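Local structure of protein AggB (Escherichia coli, 4PHX) at residues Val64-Gly69 / Phe93-Asp98; Phe35-Asn40 / Arg80-Gln85. The protein forms the minor subunit of aggregative adherence fimbriae type I, on which it probably serves in adhesion of enteroaggregative bacteria to host surfaces. One frame throughout, in Å; residues are numbered along the deposited sequence.

How the contacts relate
Both contacts are antiparallel strand pairs near the middle of the Ig-like sandwich, but they belong to its two different sheets. Contact 1 joins strands 61-67 and 90-97; contact 2 joins strand 34-39 to strand 82-85, the element that precedes 90-97 in the chain. Their inward side chains meet between the sheets: Ile66 packs against Ile39, and Phe93 against Ile37. Gly69 O also receives a probable hydrogen bond from Arg84 NH1. Both contacts are buried overall, with mainly aliphatic and aromatic inner faces. Away from the core, contact 1 has partly exposed Lys65 and Met96 beside buried Asp94, whereas contact 2 covers His36 and Trp38 and leaves Tyr83 partly exposed.

Contact 1. Residues Val64-Gly69 / Phe93-Asp98; sequences VKIGGG and FDIMSD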
# COMPACT_ATOMS: atom_id res chain seq x y z
N VAL B 64 2.73 -7.34 -20.43
CA VAL B 64 3.61 -6.19 -20.40
C VAL B 64 2.85 -4.97 -20.84
O VAL B 64 1.75 -5.07 -21.41
CB VAL B 64 4.82 -6.42 -21.29
CG1 VAL B 64 5.56 -7.67 -20.84
CG2 VAL B 64 4.39 -6.52 -22.78
N LYS B 65 3.41 -3.80 -20.55
CA LYS B 65 2.84 -2.54 -21.03
C LYS B 65 3.96 -1.63 -21.52
O LYS B 65 5.11 -1.73 -21.08
CB LYS B 65 2.01 -1.85 -19.94
CG LYS B 65 2.78 -1.48 -18.67
CD LYS B 65 1.93 -0.69 -17.66
CE LYS B 65 2.72 -0.31 -16.42
NZ LYS B 65 1.86 0.37 -15.39
N ILE B 66 3.61 -0.74 -22.43
CA ILE B 66 4.61 0.11 -23.04
C ILE B 66 4.28 1.59 -22.88
O ILE B 66 3.14 2.02 -22.96
CB ILE B 66 4.80 -0.24 -24.52
CG1 ILE B 66 6.06 0.42 -25.07
CG2 ILE B 66 3.55 0.14 -25.33
CD1 ILE B 66 6.44 -0.01 -26.50
N GLY B 67 5.33 2.38 -22.68
CA GLY B 67 5.19 3.82 -22.63
C GLY B 67 5.92 4.36 -21.42
O GLY B 67 7.14 4.36 -21.38
N GLY B 68 5.15 4.78 -20.41
CA GLY B 68 5.73 5.34 -19.20
C GLY B 68 5.52 6.83 -19.15
O GLY B 68 4.78 7.39 -19.97
N GLY B 69 6.19 7.49 -18.20
CA GLY B 69 6.12 8.93 -18.02
C GLY B 69 6.01 9.78 -19.28
O GLY B 69 6.96 9.92 -20.04
N PHE B 93 11.32 5.49 -23.73
CA PHE B 93 10.16 4.72 -23.25
C PHE B 93 10.59 3.39 -22.63
O PHE B 93 11.71 2.93 -22.84
CB PHE B 93 9.19 4.43 -24.39
CG PHE B 93 9.79 3.62 -25.51
CD1 PHE B 93 9.72 2.24 -25.49
CD2 PHE B 93 10.44 4.25 -26.57
CE1 PHE B 93 10.28 1.48 -26.50
CE2 PHE B 93 11.01 3.50 -27.58
CZ PHE B 93 10.93 2.10 -27.55
N ASP B 94 9.71 2.76 -21.90
CA ASP B 94 10.05 1.45 -21.35
C ASP B 94 9.02 0.42 -21.72
O ASP B 94 7.88 0.76 -22.04
CB ASP B 94 10.14 1.51 -19.84
CG ASP B 94 11.24 2.42 -19.35
OD1 ASP B 94 12.42 1.99 -19.34
OD2 ASP B 94 10.91 3.55 -18.94
N ILE B 95 9.44 -0.83 -21.65
CA ILE B 95 8.51 -1.95 -21.64
C ILE B 95 8.45 -2.46 -20.21
O ILE B 95 9.46 -2.84 -19.61
CB ILE B 95 8.91 -3.05 -22.63
CG1 ILE B 95 8.76 -2.51 -24.06
CG2 ILE B 95 8.04 -4.30 -22.44
CD1 ILE B 95 9.38 -3.40 -25.14
N MET B 96 7.25 -2.45 -19.65
CA MET B 96 7.10 -2.71 -18.23
C MET B 96 6.19 -3.89 -17.92
O MET B 96 5.24 -4.16 -18.66
CB MET B 96 6.60 -1.45 -17.50
CG MET B 96 7.56 -0.29 -17.51
SD MET B 96 6.78 1.26 -17.00
CE MET B 96 5.47 1.44 -18.17
N SER B 97 6.49 -4.57 -16.82
CA SER B 97 5.58 -5.56 -16.27
C SER B 97 4.20 -4.97 -16.02
O SER B 97 4.06 -3.93 -15.37
CB SER B 97 6.12 -6.11 -14.96
OG SER B 97 5.22 -7.05 -14.46
N ASP B 98 3.17 -5.62 -16.56
CA ASP B 98 1.81 -5.13 -16.40
C ASP B 98 1.16 -5.81 -15.20
O ASP B 98 0.46 -6.79 -15.35
CB ASP B 98 0.99 -5.38 -17.67
CG ASP B 98 -0.42 -4.84 -17.57
OD1 ASP B 98 -0.73 -4.12 -16.59
OD2 ASP B 98 -1.23 -5.12 -18.48
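Val64-Gly67 and Phe93-Ser97 run antiparallel at 157°, their axes 4.5 Å apart at the closest. Two reciprocal pairs of backbone hydrogen bonds join them. In the first, Lys65 N reaches Met96 O at 2.7 Å, and Met96 N gives a bond back to Lys65 O. In the second, Gly67 N and Asp94 O are 3.1 Å apart, and Asp94 N returns a bond of the same length to Gly67 O. Gly67 has a positive phi, a backbone shape that glycine accepts readily, and the chain leaves the strand there.

Ile66 and Ile95 point into the Ig-like sandwich, as beta-branched aliphatic residues suit a buried strand face. Their CG1 atoms meet at 4.1 Å. Ile66 has CG1 anti to its backbone N (chi1 -167°), which, with an extended chi2, brings CD1 to Phe93 CD1, 4.1 Å away; the chain and the ring cross at a slant. Val64 CB adds a contact with Ile95 CG2, and Phe110 and Val112 of the facing sheet cover Ile95.

On the other face, Lys65 and Met96 suit a partly exposed surface because both have long, flexible chains. The extended lysine crosses the methionine, whose bend at chi3 (-58°) brings Met96 CE within 3.7 Å of Lys65 CE. Asp94 is also on this face: its OD2 forms salt bridges with Lys20 and with Arg25 of a second subunit, and its OD1 a hydrogen bond with Thr23. At the strand end, Asp98 lays CB against the Val64 backbone, 3.7 Å from Val64 C, while its OD2 bonds to His49.

Contact 2. Residues Phe35-Asn40 / Arg80-Gln85; sequences FHIWIN and RGVYRQ
Phe35 and Ile37 each exchange two backbone hydrogen bonds with the partner strand. Phe35 N donates to Arg84 O at 2.8 Å, and Arg84 N returns a more bent bond to Phe35 O, with an N-H...O angle of 137°. Ile37 N bonds to Val82 O, and Val82 N reaches Ile37 O at 2.8 Å. Between these pairs His36 faces Tyr83 without a direct backbone hydrogen bond, but CA-H...O contacts bring Tyr83 CA to 3.1 Å from Phe35 O and His36 CA close to Val82 O. This is antiparallel pairing inside one sheet of the Ig-like beta sandwich, with Ile37 and Val82 turned to the other sheet.

Ile37 and Val82 are beta-branched residues suited to an extended, buried strand. Their chains cross where a chi1 of 63° sets Ile37 CG1 against Val82 CG2, at 3.5 Å. Phe35, on the same face, presents its ring edge to Arg84 O.

His36 and Tyr83 point to the opposite face, and the Trp38 indole lies over His36. Trp38 sets CZ3 3.3 Å above the centre of the His36 ring, the indole tilted against it rather than parallel. Trp38 CB also lies 3.3 Å from Arg80 O. Gly81, with no side chain, lets the chain turn its corner with CA close against Ile37 O (3.2 Å). Tyr83 CB rests 3.5 Å from Phe35 O while its ring leads away.

Arg84 sends NH1 to Gly69 O and forms a cation-pi contact with Trp71. Strand 34-39 lies between strands 82-85 and 107-117, with strand 72-76 beyond 82-85, while Ile37 reaches across the sandwich to Ile66 of strand 61-67.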
# COMPACT_ATOMS: atom_id res chain seq x y z
N PHE B 35 5.57 11.55 -31.23
CA PHE B 35 6.06 10.17 -31.27
C PHE B 35 4.93 9.20 -30.93
O PHE B 35 4.03 9.51 -30.15
CB PHE B 35 7.18 9.90 -30.27
CG PHE B 35 8.37 10.81 -30.36
CD1 PHE B 35 8.41 11.99 -29.63
CD2 PHE B 35 9.49 10.45 -31.09
CE1 PHE B 35 9.54 12.82 -29.67
CE2 PHE B 35 10.61 11.27 -31.13
CZ PHE B 35 10.63 12.44 -30.42
N HIS B 36 5.05 7.99 -31.44
CA HIS B 36 3.96 7.06 -31.60
C HIS B 36 4.64 5.72 -31.60
O HIS B 36 5.43 5.44 -32.50
CB HIS B 36 3.45 7.37 -33.00
CG HIS B 36 2.33 6.51 -33.48
ND1 HIS B 36 2.13 6.27 -34.81
CD2 HIS B 36 1.33 5.89 -32.82
CE1 HIS B 36 1.05 5.53 -34.96
NE2 HIS B 36 0.55 5.28 -33.77
N ILE B 37 4.39 4.90 -30.58
CA ILE B 37 4.98 3.55 -30.53
C ILE B 37 3.97 2.50 -30.14
O ILE B 37 2.96 2.82 -29.53
CB ILE B 37 6.15 3.44 -29.52
CG1 ILE B 37 5.66 3.71 -28.10
CG2 ILE B 37 7.27 4.38 -29.86
CD1 ILE B 37 6.79 4.06 -27.11
N TRP B 38 4.26 1.24 -30.46
CA TRP B 38 3.44 0.14 -29.97
C TRP B 38 4.25 -1.14 -29.99
O TRP B 38 5.35 -1.18 -30.55
CB TRP B 38 2.16 -0.02 -30.79
CG TRP B 38 2.37 -0.24 -32.25
CD1 TRP B 38 2.37 -1.44 -32.91
CD2 TRP B 38 2.61 0.76 -33.25
NE1 TRP B 38 2.60 -1.25 -34.25
CE2 TRP B 38 2.76 0.09 -34.49
CE3 TRP B 38 2.73 2.15 -33.22
CZ2 TRP B 38 3.00 0.77 -35.67
CZ3 TRP B 38 2.98 2.83 -34.40
CH2 TRP B 38 3.11 2.14 -35.62
N ILE B 39 3.72 -2.19 -29.37
CA ILE B 39 4.36 -3.49 -29.48
C ILE B 39 3.58 -4.34 -30.46
O ILE B 39 2.35 -4.33 -30.43
CB ILE B 39 4.39 -4.23 -28.15
CG1 ILE B 39 5.19 -3.43 -27.11
CG2 ILE B 39 4.92 -5.67 -28.34
CD1 ILE B 39 5.35 -4.15 -25.80
N ASN B 40 4.27 -5.10 -31.31
CA ASN B 40 3.56 -6.06 -32.18
C ASN B 40 3.32 -7.40 -31.50
O ASN B 40 4.09 -8.35 -31.65
CB ASN B 40 4.28 -6.27 -33.50
CG ASN B 40 4.55 -4.99 -34.20
OD1 ASN B 40 3.63 -4.29 -34.62
ND2 ASN B 40 5.82 -4.64 -34.32
N ARG B 80 -3.26 1.57 -32.92
CA ARG B 80 -3.25 1.63 -31.46
C ARG B 80 -1.80 1.65 -30.97
O ARG B 80 -0.94 0.98 -31.54
CB ARG B 80 -3.99 0.43 -30.87
CG ARG B 80 -5.49 0.31 -31.25
CD ARG B 80 -6.10 -1.03 -30.78
NE ARG B 80 -5.66 -2.16 -31.61
CZ ARG B 80 -5.78 -3.44 -31.28
NH1 ARG B 80 -6.32 -3.80 -30.12
NH2 ARG B 80 -5.35 -4.38 -32.12
N GLY B 81 -1.53 2.43 -29.92
CA GLY B 81 -0.20 2.52 -29.34
C GLY B 81 -0.18 3.57 -28.26
O GLY B 81 -1.23 3.99 -27.79
N VAL B 82 1.00 4.01 -27.85
CA VAL B 82 1.06 5.14 -26.93
C VAL B 82 1.80 6.27 -27.63
O VAL B 82 2.61 6.02 -28.51
CB VAL B 82 1.68 4.78 -25.56
CG1 VAL B 82 0.88 3.66 -24.88
CG2 VAL B 82 3.12 4.36 -25.71
N TYR B 83 1.50 7.51 -27.24
CA TYR B 83 1.93 8.69 -27.97
C TYR B 83 2.45 9.78 -27.01
O TYR B 83 2.24 9.71 -25.80
CB TYR B 83 0.79 9.26 -28.83
CG TYR B 83 0.40 10.69 -28.49
CD1 TYR B 83 0.89 11.76 -29.23
CD2 TYR B 83 -0.45 10.97 -27.43
CE1 TYR B 83 0.56 13.07 -28.92
CE2 TYR B 83 -0.80 12.29 -27.12
CZ TYR B 83 -0.29 13.33 -27.87
OH TYR B 83 -0.62 14.63 -27.55
N ARG B 84 3.10 10.78 -27.60
CA ARG B 84 3.74 11.86 -26.87
C ARG B 84 3.94 13.02 -27.86
O ARG B 84 4.45 12.81 -28.97
CB ARG B 84 5.08 11.35 -26.39
CG ARG B 84 5.88 12.32 -25.64
CD ARG B 84 7.22 11.71 -25.34
NE ARG B 84 7.79 12.37 -24.17
CZ ARG B 84 7.75 11.86 -22.95
NH1 ARG B 84 7.20 10.66 -22.74
NH2 ARG B 84 8.29 12.53 -21.94
N GLN B 85 3.52 14.23 -27.49
CA GLN B 85 3.72 15.41 -28.33
C GLN B 85 5.15 15.84 -28.17
O GLN B 85 5.78 15.50 -27.17
CB GLN B 85 2.79 16.56 -27.93
CG GLN B 85 2.89 17.84 -28.79
CD GLN B 85 1.84 17.92 -29.89
OE1 GLN B 85 0.64 17.87 -29.63
NE2 GLN B 85 2.30 18.03 -31.14